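PDB 2QYT: 2-dehydropantoate 2-reductase from Porphyromonas gingivalis, which probably catalyses the NADPH-dependent reduction of ketopantoate to pantoate, the second step in making pantothenate's pantoate half from 3-methyl-2-oxobutanoate. Local coordinates for residues E239-K244 / T287-R292. Numbering follows the deposited sequence.
Sequences ELFRAK and TGYVVR
Two helices of the all-helical C-terminal domain of ketopantoate reductase, which is akin to the C-terminal domain of 6-phosphogluconate dehydrogenase, meet here through L240, F241 and K244 on one side and Y289 and V290 on the other. The last turn and a half of helix 227-244 faces the first turn of helix 288-296; over the short segments 239-244 and 288-292 the axes cross at 57° and come no nearer than 11.0 Å, so side chains do the bridging. The backbones come nearest at L240, its CA 7.4 Å from the CA of V290. With CG anti to the backbone N (chi1 176°), the leucine sends CD1 across the gap. L240 CD1 reaches V290 CG1 at 3.5 Å and also lies 3.2 Å from V290 O, so it packs against the backbone of the second helix as well as its side chain. The other methyl, L240 CD2, lies over one face of the F241 ring, offset toward the rim and 3.3 Å above its plane, and leucine and phenylalanine pack as one apolar surface. F241 continues that surface to Y289, where F241 CZ comes within 4.4 Å of Y289 CE2 near the plane of the tyrosine ring, a looser touch. Outside the pair, helix 194-215 backs the same layer, M199 and F202 lying on F241 and S206 on V290. One helical turn beyond L240, K244 approaches Y289 from the opposite direction, partly exposed where the buried packing ends. Its chain bends at the CG–CD bond (chi3 -61°), and its ammonium group also has a long, weak ion pair with E293. The bend brings K244 NZ to the phenol edge of the tyrosine, 2.9 Å from Y289 OH.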
ATOM      1  N   GLU A 239      -8.276  -3.190  20.664  1.00 21.66           N
ATOM      2  CA  GLU A 239      -7.864  -2.587  21.936  1.00 23.17           C
ATOM      3  C   GLU A 239      -6.567  -1.785  21.784  1.00 23.93           C
ATOM      4  O   GLU A 239      -6.463  -0.682  22.324  1.00 23.68           O
ATOM      5  CB  GLU A 239      -7.691  -3.663  23.020  1.00 23.10           C
ATOM      6  CG  GLU A 239      -7.580  -3.133  24.453  1.00 23.60           C
ATOM      7  CD  GLU A 239      -7.399  -4.239  25.492  1.00 23.87           C
ATOM      8  OE1 GLU A 239      -7.303  -5.439  25.118  1.00 23.74           O
ATOM      9  OE2 GLU A 239      -7.348  -3.898  26.697  1.00 25.40           O
ATOM     10  N   LEU A 240      -5.593  -2.352  21.062  1.00 25.38           N
ATOM     11  CA  LEU A 240      -4.310  -1.679  20.796  1.00 26.80           C
ATOM     12  C   LEU A 240      -4.547  -0.313  20.162  1.00 27.75           C
ATOM     13  O   LEU A 240      -4.069   0.711  20.662  1.00 27.70           O
ATOM     14  CB  LEU A 240      -3.398  -2.517  19.879  1.00 26.73           C
ATOM     15  CG  LEU A 240      -2.051  -1.891  19.438  1.00 25.86           C
ATOM     16  CD1 LEU A 240      -1.034  -2.954  19.145  1.00 25.91           C
ATOM     17  CD2 LEU A 240      -2.142  -0.963  18.239  1.00 25.11           C
ATOM     18  N   PHE A 241      -5.291  -0.321  19.061  1.00 29.10           N
ATOM     19  CA  PHE A 241      -5.556   0.884  18.306  1.00 30.78           C
ATOM     20  C   PHE A 241      -6.422   1.858  19.088  1.00 31.71           C
ATOM     21  O   PHE A 241      -6.155   3.069  19.090  1.00 31.52           O
ATOM     22  CB  PHE A 241      -6.114   0.545  16.919  1.00 31.05           C
ATOM     23  CG  PHE A 241      -5.046   0.128  15.943  1.00 31.91           C
ATOM     24  CD1 PHE A 241      -4.573  -1.179  15.916  1.00 33.02           C
ATOM     25  CD2 PHE A 241      -4.475   1.054  15.085  1.00 33.36           C
ATOM     26  CE1 PHE A 241      -3.557  -1.561  15.041  1.00 32.79           C
ATOM     27  CE2 PHE A 241      -3.460   0.678  14.202  1.00 33.46           C
ATOM     28  CZ  PHE A 241      -3.007  -0.636  14.185  1.00 32.79           C
ATOM     29  N   ARG A 242      -7.418   1.320  19.791  1.00 33.04           N
ATOM     30  CA  ARG A 242      -8.271   2.109  20.686  1.00 34.37           C
ATOM     31  C   ARG A 242      -7.455   2.845  21.749  1.00 35.21           C
ATOM     32  O   ARG A 242      -7.888   3.875  22.264  1.00 35.13           O
ATOM     33  CB  ARG A 242      -9.348   1.231  21.330  1.00 34.40           C
ATOM     34  CG  ARG A 242     -10.664   1.956  21.543  1.00 35.06           C
ATOM     35  CD  ARG A 242     -11.745   1.044  22.079  1.00 36.53           C
ATOM     36  NE  ARG A 242     -12.203   0.061  21.094  1.00 37.25           N
ATOM     37  CZ  ARG A 242     -12.188  -1.257  21.283  1.00 37.74           C
ATOM     38  NH1 ARG A 242     -11.734  -1.771  22.424  1.00 37.24           N
ATOM     39  NH2 ARG A 242     -12.636  -2.066  20.327  1.00 38.07           N
ATOM     40  N   ALA A 243      -6.267   2.322  22.047  1.00 36.58           N
ATOM     41  CA  ALA A 243      -5.352   2.952  22.993  1.00 38.08           C
ATOM     42  C   ALA A 243      -4.498   4.072  22.389  1.00 39.21           C
ATOM     43  O   ALA A 243      -4.410   5.157  22.970  1.00 39.42           O
ATOM     44  CB  ALA A 243      -4.470   1.904  23.657  1.00 38.06           C
ATOM     45  N   LYS A 244      -3.878   3.822  21.233  1.00 40.73           N
ATOM     46  CA  LYS A 244      -2.897   4.777  20.682  1.00 42.11           C
ATOM     47  C   LYS A 244      -3.459   5.904  19.829  1.00 43.17           C
ATOM     48  O   LYS A 244      -3.003   7.043  19.956  1.00 43.32           O
ATOM     49  CB  LYS A 244      -1.728   4.074  19.968  1.00 42.09           C
ATOM     50  CG  LYS A 244      -2.070   3.277  18.712  1.00 41.93           C
ATOM     51  CD  LYS A 244      -0.808   2.871  17.961  1.00 41.96           C
ATOM     52  CE  LYS A 244       0.004   4.091  17.510  1.00 42.29           C
ATOM     53  NZ  LYS A 244       1.240   3.703  16.778  1.00 42.06           N
ATOM     54  N   THR A 287       2.595  -8.875  12.915  1.00 19.62           N
ATOM     55  CA  THR A 287       2.555  -9.517  14.236  1.00 18.09           C
ATOM     56  C   THR A 287       3.464  -8.779  15.235  1.00 17.01           C
ATOM     57  O   THR A 287       2.989  -8.301  16.272  1.00 17.19           O
ATOM     58  CB  THR A 287       2.992 -11.006  14.141  1.00 17.88           C
ATOM     59  OG1 THR A 287       2.612 -11.543  12.861  1.00 17.51           O
ATOM     60  CG2 THR A 287       2.366 -11.825  15.246  1.00 18.03           C
ATOM     61  N   GLY A 288       4.759  -8.680  14.911  1.00 15.32           N
ATOM     62  CA  GLY A 288       5.738  -8.067  15.801  1.00 13.04           C
ATOM     63  C   GLY A 288       5.375  -6.662  16.234  1.00 11.74           C
ATOM     64  O   GLY A 288       5.528  -6.307  17.405  1.00 11.22           O
ATOM     65  N   TYR A 289       4.873  -5.876  15.282  1.00 10.90           N
ATOM     66  CA  TYR A 289       4.492  -4.486  15.520  1.00 10.02           C
ATOM     67  C   TYR A 289       3.509  -4.383  16.674  1.00  9.18           C
ATOM     68  O   TYR A 289       3.748  -3.621  17.632  1.00  8.19           O
ATOM     69  CB  TYR A 289       3.874  -3.858  14.259  1.00 10.18           C
ATOM     70  CG  TYR A 289       3.271  -2.502  14.534  1.00 10.36           C
ATOM     71  CD1 TYR A 289       4.085  -1.365  14.659  1.00  9.27           C
ATOM     72  CD2 TYR A 289       1.899  -2.359  14.726  1.00 10.38           C
ATOM     73  CE1 TYR A 289       3.535  -0.113  14.945  1.00  9.76           C
ATOM     74  CE2 TYR A 289       1.337  -1.116  15.017  1.00 11.11           C
ATOM     75  CZ  TYR A 289       2.157   0.005  15.118  1.00 10.80           C
ATOM     76  OH  TYR A 289       1.587   1.231  15.397  1.00 11.28           O
ATOM     77  N   VAL A 290       2.418  -5.164  16.543  1.00  8.50           N
ATOM     78  CA  VAL A 290       1.313  -5.276  17.500  1.00  8.11           C
ATOM     79  C   VAL A 290       1.796  -5.578  18.928  1.00  7.97           C
ATOM     80  O   VAL A 290       1.506  -4.812  19.859  1.00  8.78           O
ATOM     81  CB  VAL A 290       0.261  -6.354  17.034  1.00  8.46           C
ATOM     82  CG1 VAL A 290      -1.039  -6.209  17.808  1.00  8.28           C
ATOM     83  CG2 VAL A 290      -0.023  -6.230  15.550  1.00  8.62           C
ATOM     84  N   VAL A 291       2.573  -6.653  19.097  1.00  7.19           N
ATOM     85  CA  VAL A 291       3.169  -6.991  20.396  1.00  7.01           C
ATOM     86  C   VAL A 291       3.927  -5.802  21.035  1.00  7.20           C
ATOM     87  O   VAL A 291       3.768  -5.485  22.228  1.00  6.71           O
ATOM     88  CB  VAL A 291       4.120  -8.230  20.267  1.00  7.12           C
ATOM     89  CG1 VAL A 291       4.961  -8.436  21.540  1.00  6.09           C
ATOM     90  CG2 VAL A 291       3.321  -9.500  19.923  1.00  6.52           C
ATOM     91  N   ARG A 292       4.757  -5.143  20.234  1.00  7.35           N
ATOM     92  CA  ARG A 292       5.587  -4.095  20.765  1.00  7.04           C
ATOM     93  C   ARG A 292       4.852  -2.796  21.035  1.00  6.75           C
ATOM     94  O   ARG A 292       5.134  -2.114  22.025  1.00  7.31           O
ATOM     95  CB  ARG A 292       6.802  -3.896  19.884  1.00  7.54           C
ATOM     96  CG  ARG A 292       7.889  -4.910  20.194  1.00  8.90           C
ATOM     97  CD  ARG A 292       9.156  -4.619  19.416  1.00 10.99           C
ATOM     98  NE  ARG A 292       9.499  -5.774  18.591  1.00 13.28           N
ATOM     99  CZ  ARG A 292       9.018  -5.996  17.362  1.00 13.37           C
ATOM    100  NH1 ARG A 292       8.182  -5.135  16.766  1.00 14.62           N
ATOM    101  NH2 ARG A 292       9.390  -7.086  16.722  1.00 13.05           N
TER